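Local atomic coordinates of ectonucleotide pyrophosphatase/phosphodiesterase family member 5 (Mus musculus, PDB entry 5VEO), a protein that is an ectoenzyme of the nucleotide pyrophosphatase/phosphodiesterase family that probably hydrolyses a restricted range of nucleotides, using bound zinc ions. Residues Val235-Tyr247 and Glu267-Leu279. The protein carries 1 engineered substitution. Sequence-based numbering, arbitrary orientation.
With NAG (2-acetamido-2-deoxy-beta-D-glucopyranose), chain B.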
ATOM      1  N   VAL A 235      13.584  -1.142  21.066  1.00 13.50           N
ATOM      2  CA  VAL A 235      13.289   0.274  20.873  1.00 13.92           C
ATOM      3  C   VAL A 235      14.590   1.057  20.719  1.00 15.54           C
ATOM      4  O   VAL A 235      15.534   0.880  21.501  1.00 17.00           O
ATOM      5  CB  VAL A 235      12.457   0.833  22.041  1.00 18.67           C
ATOM      6  CG1 VAL A 235      12.369   2.327  21.968  1.00 22.75           C
ATOM      7  CG2 VAL A 235      11.062   0.225  22.031  1.00 16.95           C
ATOM      8  N   ILE A 236      14.618   1.943  19.728  1.00 15.11           N
ATOM      9  CA  ILE A 236      15.666   2.941  19.557  1.00 15.12           C
ATOM     10  C   ILE A 236      15.055   4.279  19.942  1.00 16.19           C
ATOM     11  O   ILE A 236      14.077   4.716  19.326  1.00 15.91           O
ATOM     12  CB  ILE A 236      16.189   2.976  18.114  1.00 14.73           C
ATOM     13  CG1 ILE A 236      16.683   1.596  17.674  1.00 16.44           C
ATOM     14  CG2 ILE A 236      17.282   4.021  17.970  1.00 19.17           C
ATOM     15  CD1 ILE A 236      16.179   1.195  16.337  1.00 15.88           C
ATOM     16  N   GLU A 237      15.610   4.926  20.958  1.00 17.75           N
ATOM     17  CA  GLU A 237      15.044   6.163  21.485  1.00 17.67           C
ATOM     18  C   GLU A 237      15.933   7.326  21.047  1.00 17.37           C
ATOM     19  O   GLU A 237      17.077   7.445  21.497  1.00 20.35           O
ATOM     20  CB  GLU A 237      14.908   6.099  23.001  1.00 22.37           C
ATOM     21  CG  GLU A 237      14.093   7.233  23.557  1.00 28.32           C
ATOM     22  CD  GLU A 237      13.993   7.193  25.078  1.00 36.40           C
ATOM     23  OE1 GLU A 237      14.016   6.074  25.654  1.00 39.17           O
ATOM     24  OE2 GLU A 237      13.889   8.281  25.692  1.00 38.67           O
ATOM     25  N   LEU A 238      15.404   8.176  20.164  1.00 16.68           N
ATOM     26  CA  LEU A 238      16.245   9.176  19.513  1.00 18.90           C
ATOM     27  C   LEU A 238      16.807  10.173  20.510  1.00 19.76           C
ATOM     28  O   LEU A 238      17.928  10.660  20.328  1.00 21.99           O
ATOM     29  CB  LEU A 238      15.460   9.925  18.436  1.00 19.37           C
ATOM     30  CG  LEU A 238      15.015   9.086  17.229  1.00 17.12           C
ATOM     31  CD1 LEU A 238      14.216   9.889  16.215  1.00 19.22           C
ATOM     32  CD2 LEU A 238      16.204   8.440  16.549  1.00 20.46           C
ATOM     33  N   ASP A 239      16.053  10.501  21.556  1.00 20.62           N
ATOM     34  CA  ASP A 239      16.550  11.534  22.451  1.00 24.17           C
ATOM     35  C   ASP A 239      17.662  11.029  23.361  1.00 22.24           C
ATOM     36  O   ASP A 239      18.218  11.823  24.136  1.00 26.36           O
ATOM     37  CB  ASP A 239      15.379  12.155  23.229  1.00 28.05           C
ATOM     38  CG  ASP A 239      14.730  11.214  24.214  1.00 35.91           C
ATOM     39  OD1 ASP A 239      15.061  10.009  24.218  1.00 39.92           O
ATOM     40  OD2 ASP A 239      13.862  11.700  24.981  1.00 39.36           O
ATOM     41  N   ARG A 240      18.046   9.757  23.247  1.00 23.33           N
ATOM     42  CA  ARG A 240      19.296   9.304  23.842  1.00 23.36           C
ATOM     43  C   ARG A 240      20.507   9.799  23.062  1.00 24.08           C
ATOM     44  O   ARG A 240      21.616   9.818  23.609  1.00 26.56           O
ATOM     45  CB  ARG A 240      19.337   7.781  23.913  1.00 24.88           C
ATOM     46  CG  ARG A 240      18.418   7.152  24.975  1.00 36.07           C
ATOM     47  CD  ARG A 240      18.743   5.663  25.208  1.00 43.96           C
ATOM     48  NE  ARG A 240      20.187   5.415  25.141  1.00 54.25           N
ATOM     49  CZ  ARG A 240      20.778   4.231  25.247  1.00 61.57           C
ATOM     50  NH1 ARG A 240      20.067   3.126  25.434  1.00 65.66           N
ATOM     51  NH2 ARG A 240      22.099   4.164  25.162  1.00 62.29           N
ATOM     52  N   TYR A 241      20.316  10.218  21.816  1.00 22.23           N
ATOM     53  CA  TYR A 241      21.398  10.610  20.918  1.00 22.85           C
ATOM     54  C   TYR A 241      21.300  12.037  20.418  1.00 23.39           C
ATOM     55  O   TYR A 241      22.339  12.662  20.183  1.00 25.26           O
ATOM     56  CB  TYR A 241      21.421   9.694  19.686  1.00 21.23           C
ATOM     57  CG  TYR A 241      21.247   8.244  20.047  1.00 21.74           C
ATOM     58  CD1 TYR A 241      22.262   7.546  20.677  1.00 23.86           C
ATOM     59  CD2 TYR A 241      20.057   7.580  19.784  1.00 22.67           C
ATOM     60  CE1 TYR A 241      22.103   6.225  21.038  1.00 24.88           C
ATOM     61  CE2 TYR A 241      19.893   6.257  20.125  1.00 25.54           C
ATOM     62  CZ  TYR A 241      20.918   5.584  20.754  1.00 22.75           C
ATOM     63  OH  TYR A 241      20.745   4.265  21.090  1.00 24.94           O
ATOM     64  N   LEU A 242      20.086  12.552  20.226  1.00 25.31           N
ATOM     65  CA  LEU A 242      19.843  13.795  19.514  1.00 23.37           C
ATOM     66  C   LEU A 242      19.110  14.773  20.408  1.00 23.59           C
ATOM     67  O   LEU A 242      18.236  14.385  21.192  1.00 26.52           O
ATOM     68  CB  LEU A 242      18.983  13.585  18.257  1.00 22.85           C
ATOM     69  CG  LEU A 242      19.430  12.656  17.139  1.00 26.50           C
ATOM     70  CD1 LEU A 242      18.363  12.598  16.028  1.00 25.55           C
ATOM     71  CD2 LEU A 242      20.752  13.120  16.583  1.00 27.59           C
ATOM     72  N   ASP A 243      19.468  16.047  20.257  1.00 24.55           N
ATOM     73  CA  ASP A 243      18.741  17.146  20.863  1.00 24.81           C
ATOM     74  C   ASP A 243      17.496  17.438  20.032  1.00 25.73           C
ATOM     75  O   ASP A 243      17.602  17.834  18.869  1.00 24.81           O
ATOM     76  CB  ASP A 243      19.674  18.354  20.933  1.00 27.36           C
ATOM     77  CG  ASP A 243      19.031  19.568  21.550  1.00 31.02           C
ATOM     78  OD1 ASP A 243      17.787  19.617  21.653  1.00 32.39           O
ATOM     79  OD2 ASP A 243      19.802  20.491  21.915  1.00 38.01           O
ATOM     80  N   LYS A 244      16.316  17.236  20.627  1.00 25.50           N
ATOM     81  CA  LYS A 244      15.057  17.387  19.902  1.00 26.92           C
ATOM     82  C   LYS A 244      14.868  18.783  19.321  1.00 27.54           C
ATOM     83  O   LYS A 244      14.094  18.944  18.370  1.00 32.11           O
ATOM     84  CB  LYS A 244      13.888  17.051  20.828  1.00 31.78           C
ATOM     85  CG  LYS A 244      13.730  18.009  22.004  1.00 40.40           C
ATOM     86  CD  LYS A 244      12.670  17.522  22.999  1.00 46.17           C
ATOM     87  CE  LYS A 244      12.547  18.441  24.217  1.00 49.85           C
ATOM     88  NZ  LYS A 244      12.355  19.869  23.840  1.00 53.40           N
ATOM     89  N   GLU A 245      15.543  19.797  19.861  1.00 28.94           N
ATOM     90  CA  GLU A 245      15.420  21.147  19.325  1.00 28.74           C
ATOM     91  C   GLU A 245      16.162  21.338  18.014  1.00 26.91           C
ATOM     92  O   GLU A 245      15.987  22.377  17.371  1.00 30.27           O
ATOM     93  CB  GLU A 245      15.958  22.180  20.319  1.00 34.14           C
ATOM     94  CG  GLU A 245      15.267  22.197  21.661  1.00 41.33           C
ATOM     95  CD  GLU A 245      13.791  22.524  21.561  1.00 51.10           C
ATOM     96  OE1 GLU A 245      13.416  23.351  20.700  1.00 53.71           O
ATOM     97  OE2 GLU A 245      13.002  21.949  22.347  1.00 55.78           O
ATOM     98  N   HIS A 246      16.992  20.388  17.605  1.00 24.39           N
ATOM     99  CA  HIS A 246      17.886  20.607  16.480  1.00 22.47           C
ATOM    100  C   HIS A 246      17.461  19.869  15.224  1.00 20.57           C
ATOM    101  O   HIS A 246      18.210  19.863  14.245  1.00 21.23           O
ATOM    102  CB  HIS A 246      19.310  20.223  16.875  1.00 22.75           C
ATOM    103  CG  HIS A 246      19.912  21.160  17.875  1.00 27.31           C
ATOM    104  ND1 HIS A 246      21.119  20.920  18.495  1.00 34.50           N
ATOM    105  CD2 HIS A 246      19.467  22.343  18.363  1.00 31.58           C
ATOM    106  CE1 HIS A 246      21.393  21.913  19.321  1.00 36.04           C
ATOM    107  NE2 HIS A 246      20.409  22.793  19.255  1.00 35.17           N
ATOM    108  N   TYR A 247      16.282  19.248  15.222  1.00 18.69           N
ATOM    109  CA  TYR A 247      15.768  18.625  14.012  1.00 15.68           C
ATOM    110  C   TYR A 247      14.249  18.541  14.090  1.00 20.91           C
ATOM    111  O   TYR A 247      13.648  18.679  15.160  1.00 19.62           O
ATOM    112  CB  TYR A 247      16.372  17.233  13.806  1.00 17.66           C
ATOM    113  CG  TYR A 247      15.923  16.213  14.835  1.00 18.10           C
ATOM    114  CD1 TYR A 247      16.495  16.180  16.102  1.00 18.15           C
ATOM    115  CD2 TYR A 247      14.926  15.291  14.542  1.00 18.00           C
ATOM    116  CE1 TYR A 247      16.092  15.254  17.052  1.00 19.25           C
ATOM    117  CE2 TYR A 247      14.515  14.353  15.486  1.00 18.36           C
ATOM    118  CZ  TYR A 247      15.111  14.334  16.735  1.00 18.07           C
ATOM    119  OH  TYR A 247      14.695  13.421  17.681  1.00 20.73           O
ATOM    120  N   GLU A 267      25.863  17.685  13.010  1.00 23.95           N
ATOM    121  CA  GLU A 267      25.594  17.328  14.391  1.00 23.22           C
ATOM    122  C   GLU A 267      24.655  16.135  14.458  1.00 21.49           C
ATOM    123  O   GLU A 267      24.909  15.165  15.183  1.00 23.27           O
ATOM    124  CB  GLU A 267      24.972  18.504  15.128  1.00 24.70           C
ATOM    125  CG  GLU A 267      24.501  18.137  16.529  1.00 28.75           C
ATOM    126  CD  GLU A 267      23.784  19.261  17.231  1.00 31.27           C
ATOM    127  OE1 GLU A 267      24.279  20.405  17.191  1.00 35.23           O
ATOM    128  OE2 GLU A 267      22.723  19.005  17.834  1.00 31.65           O
ATOM    129  N   VAL A 268      23.550  16.211  13.717  1.00 22.48           N
ATOM    130  CA  VAL A 268      22.537  15.157  13.750  1.00 20.86           C
ATOM    131  C   VAL A 268      23.086  13.879  13.145  1.00 21.66           C
ATOM    132  O   VAL A 268      22.949  12.789  13.714  1.00 22.30           O
ATOM    133  CB  VAL A 268      21.270  15.629  13.019  1.00 21.45           C
ATOM    134  CG1 VAL A 268      20.270  14.483  12.855  1.00 19.95           C
ATOM    135  CG2 VAL A 268      20.641  16.754  13.788  1.00 22.13           C
ATOM    136  N   TYR A 269      23.717  13.989  11.982  1.00 21.35           N
ATOM    137  CA  TYR A 269      24.248  12.799  11.339  1.00 21.26           C
ATOM    138  C   TYR A 269      25.319  12.134  12.200  1.00 19.66           C
ATOM    139  O   TYR A 269      25.297  10.914  12.384  1.00 22.89           O
ATOM    140  CB  TYR A 269      24.790  13.141   9.954  1.00 23.80           C
ATOM    141  CG  TYR A 269      25.301  11.919   9.249  1.00 24.68           C
ATOM    142  CD1 TYR A 269      26.637  11.577   9.309  1.00 27.48           C
ATOM    143  CD2 TYR A 269      24.440  11.083   8.554  1.00 25.42           C
ATOM    144  CE1 TYR A 269      27.113  10.446   8.682  1.00 30.47           C
ATOM    145  CE2 TYR A 269      24.903   9.948   7.924  1.00 26.00           C
ATOM    146  CZ  TYR A 269      26.243   9.639   7.986  1.00 27.87           C
ATOM    147  OH  TYR A 269      26.709   8.511   7.363  1.00 37.74           O
ATOM    148  N   ASP A 270      26.268  12.921  12.744  1.00 23.20           N
ATOM    149  CA  ASP A 270      27.371  12.327  13.502  1.00 23.62           C
ATOM    150  C   ASP A 270      26.895  11.714  14.815  1.00 21.55           C
ATOM    151  O   ASP A 270      27.481  10.731  15.289  1.00 27.35           O
ATOM    152  CB  ASP A 270      28.454  13.363  13.808  1.00 27.14           C
ATOM    153  CG  ASP A 270      29.181  13.836  12.575  1.00 28.00           C
ATOM    154  OD1 ASP A 270      29.050  13.202  11.508  1.00 29.54           O
ATOM    155  OD2 ASP A 270      29.902  14.848  12.686  1.00 33.96           O
ATOM    156  N   ALA A 271      25.856  12.294  15.424  1.00 22.39           N
ATOM    157  CA  ALA A 271      25.304  11.748  16.657  1.00 22.45           C
ATOM    158  C   ALA A 271      24.536  10.458  16.408  1.00 20.18           C
ATOM    159  O   ALA A 271      24.521   9.576  17.270  1.00 23.98           O
ATOM    160  CB  ALA A 271      24.375  12.763  17.312  1.00 22.87           C
ATOM    161  N   LEU A 272      23.904  10.326  15.246  1.00 20.98           N
ATOM    162  CA  LEU A 272      22.996   9.209  15.009  1.00 18.49           C
ATOM    163  C   LEU A 272      23.622   8.075  14.209  1.00 18.37           C
ATOM    164  O   LEU A 272      23.317   6.902  14.473  1.00 17.83           O
ATOM    165  CB  LEU A 272      21.734   9.721  14.300  1.00 18.60           C
ATOM    166  CG  LEU A 272      20.499   8.850  14.456  1.00 19.96           C
ATOM    167  CD1 LEU A 272      20.061   8.749  15.920  1.00 20.88           C
ATOM    168  CD2 LEU A 272      19.374   9.418  13.599  1.00 21.15           C
ATOM    169  N   ALA A 273      24.528   8.378  13.278  1.00 18.00           N
ATOM    170  CA  ALA A 273      25.102   7.327  12.450  1.00 20.75           C
ATOM    171  C   ALA A 273      25.972   6.410  13.299  1.00 21.28           C
ATOM    172  O   ALA A 273      26.907   6.863  13.966  1.00 24.54           O
ATOM    173  CB  ALA A 273      25.921   7.920  11.308  1.00 23.30           C
ATOM    174  N   GLY A 274      25.677   5.113  13.259  1.00 21.11           N
ATOM    175  CA  GLY A 274      26.419   4.147  14.048  1.00 23.06           C
ATOM    176  C   GLY A 274      26.124   4.172  15.529  1.00 23.71           C
ATOM    177  O   GLY A 274      26.802   3.474  16.297  1.00 28.45           O
ATOM    178  N   ALA A 275      25.098   4.913  15.952  1.00 21.28           N
ATOM    179  CA  ALA A 275      24.806   5.052  17.370  1.00 19.82           C
ATOM    180  C   ALA A 275      24.076   3.840  17.934  1.00 21.41           C
ATOM    181  O   ALA A 275      24.247   3.502  19.112  1.00 22.89           O
ATOM    182  CB  ALA A 275      23.972   6.302  17.593  1.00 22.22           C
ATOM    183  N   HIS A 276      23.250   3.197  17.117  1.00 18.65           N
ATOM    184  CA  HIS A 276      22.514   2.011  17.519  1.00 15.70           C
ATOM    185  C   HIS A 276      22.679   0.954  16.434  1.00 14.60           C
ATOM    186  O   HIS A 276      22.537   1.269  15.243  1.00 15.29           O
ATOM    187  CB  HIS A 276      21.038   2.330  17.736  1.00 17.08           C
ATOM    188  CG  HIS A 276      20.300   1.232  18.419  1.00 14.94           C
ATOM    189  ND1 HIS A 276      20.017   0.036  17.798  1.00 15.36           N
ATOM    190  CD2 HIS A 276      19.836   1.125  19.688  1.00 15.57           C
ATOM    191  CE1 HIS A 276      19.402  -0.759  18.655  1.00 14.24           C
ATOM    192  NE2 HIS A 276      19.271  -0.119  19.807  1.00 16.89           N
ATOM    193  N   PRO A 277      22.978  -0.299  16.794  1.00 15.08           N
ATOM    194  CA  PRO A 277      23.264  -1.317  15.766  1.00 14.53           C
ATOM    195  C   PRO A 277      22.095  -1.598  14.846  1.00 12.35           C
ATOM    196  O   PRO A 277      22.302  -2.090  13.725  1.00 14.78           O
ATOM    197  CB  PRO A 277      23.631  -2.561  16.592  1.00 16.55           C
ATOM    198  CG  PRO A 277      23.039  -2.314  17.962  1.00 25.66           C
ATOM    199  CD  PRO A 277      23.114  -0.829  18.163  1.00 17.22           C
ATOM    200  N   ASN A 278      20.868  -1.308  15.277  1.00 11.82           N
ATOM    201  CA  ASN A 278      19.686  -1.642  14.488  1.00 12.57           C
ATOM    202  C   ASN A 278      19.041  -0.417  13.858  1.00  9.97           C
ATOM    203  O   ASN A 278      17.908  -0.489  13.368  1.00 11.14           O
ATOM    204  CB  ASN A 278      18.686  -2.414  15.349  1.00 10.69           C
ATOM    205  CG  ASN A 278      19.290  -3.700  15.858  1.00 12.47           C
ATOM    206  OD1 ASN A 278      19.542  -3.854  17.044  1.00 14.82           O
ATOM    207  ND2 ASN A 278      19.564  -4.622  14.935  1.00 11.19           N
ATOM    208  N   LEU A 279      19.763   0.689  13.797  1.00 12.78           N
ATOM    209  CA  LEU A 279      19.307   1.888  13.103  1.00 11.20           C
ATOM    210  C   LEU A 279      20.376   2.272  12.093  1.00 12.42           C
ATOM    211  O   LEU A 279      21.479   2.683  12.474  1.00 14.22           O
ATOM    212  CB  LEU A 279      19.052   3.033  14.078  1.00 11.61           C
ATOM    213  CG  LEU A 279      18.465   4.266  13.413  1.00 12.95           C
ATOM    214  CD1 LEU A 279      17.007   4.048  12.974  1.00 12.66           C
ATOM    215  CD2 LEU A 279      18.552   5.417  14.360  1.00 18.28           C
TER
HETATM  216  C1  NAG B   1      20.184  -5.879  15.249  1.00 12.09           C
HETATM  217  C2  NAG B   1      20.057  -6.880  14.121  1.00 12.27           C
HETATM  218  C3  NAG B   1      20.896  -8.135  14.403  1.00 12.87           C
HETATM  219  C4  NAG B   1      22.314  -7.810  14.869  1.00 14.63           C
HETATM  220  C5  NAG B   1      22.298  -6.739  15.944  1.00 14.83           C
HETATM  221  C6  NAG B   1      23.684  -6.252  16.322  1.00 19.60           C
HETATM  222  C7  NAG B   1      18.032  -7.341  12.778  1.00 12.36           C
HETATM  223  C8  NAG B   1      16.597  -7.786  12.837  1.00 14.11           C
HETATM  224  N2  NAG B   1      18.655  -7.250  13.954  1.00 11.27           N
HETATM  225  O3  NAG B   1      20.972  -8.904  13.212  1.00 15.30           O
HETATM  226  O4  NAG B   1      22.895  -8.993  15.428  1.00 19.10           O
HETATM  227  O5  NAG B   1      21.588  -5.589  15.487  1.00 15.76           O
HETATM  228  O6  NAG B   1      23.639  -5.767  17.655  1.00 23.87           O
HETATM  229  O7  NAG B   1      18.588  -7.095  11.717  1.00 16.60           O
HETATM  230  O   HOH W   1      22.744   2.894  21.376  1.00 40.51           O
HETATM  231  O   HOH W   2      21.653  16.523  18.343  1.00 39.02           O
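A chi1 of -168° carries the ring of His-276 away from its own backbone N and brings one face against Ile-236, whose own chi1 of -56° swings CG1 beside the backbone N and over the imidazole. The resulting CH-pi contact is almost perfectly centred: CG1 of Ile-236 sits 3.5 Å from the His-276 ring centroid, and Pro-277 CD lies against the opposite face. In the ring plane, ND1 of His-276 accepts from Asn-278 N at 3.0 Å, while Tyr-241 OH approaches the CD2 edge. Were His-276 cut back to an alanine, Ile-236 CG1 would probably lose the ring face it packs on and the backbone N of glycosylated Asn-278 the ND1 acceptor. Ala-275 CB packs over one face of Tyr-241, 3.7 Å from CD1; Arg-240 CB backs the other. Further along, Leu-242 CD2 meets Ala-271 CB at 3.7 Å and Leu-272 CD1 reaches Leu-238 CD2. At the far end the extended Glu-267 offers the syn lone pair of OE2 to His-246 ND1 in a 2.6 Å hydrogen bond that is nearly straight (N-H...O 168°); a water joins the same oxygen to Asp-243 N. The contact thus lays helix 265-272 and the turn after it along the chain joining strands 235-237 and 247-249, with Val-268 and Leu-272 also packing on strand 255-260.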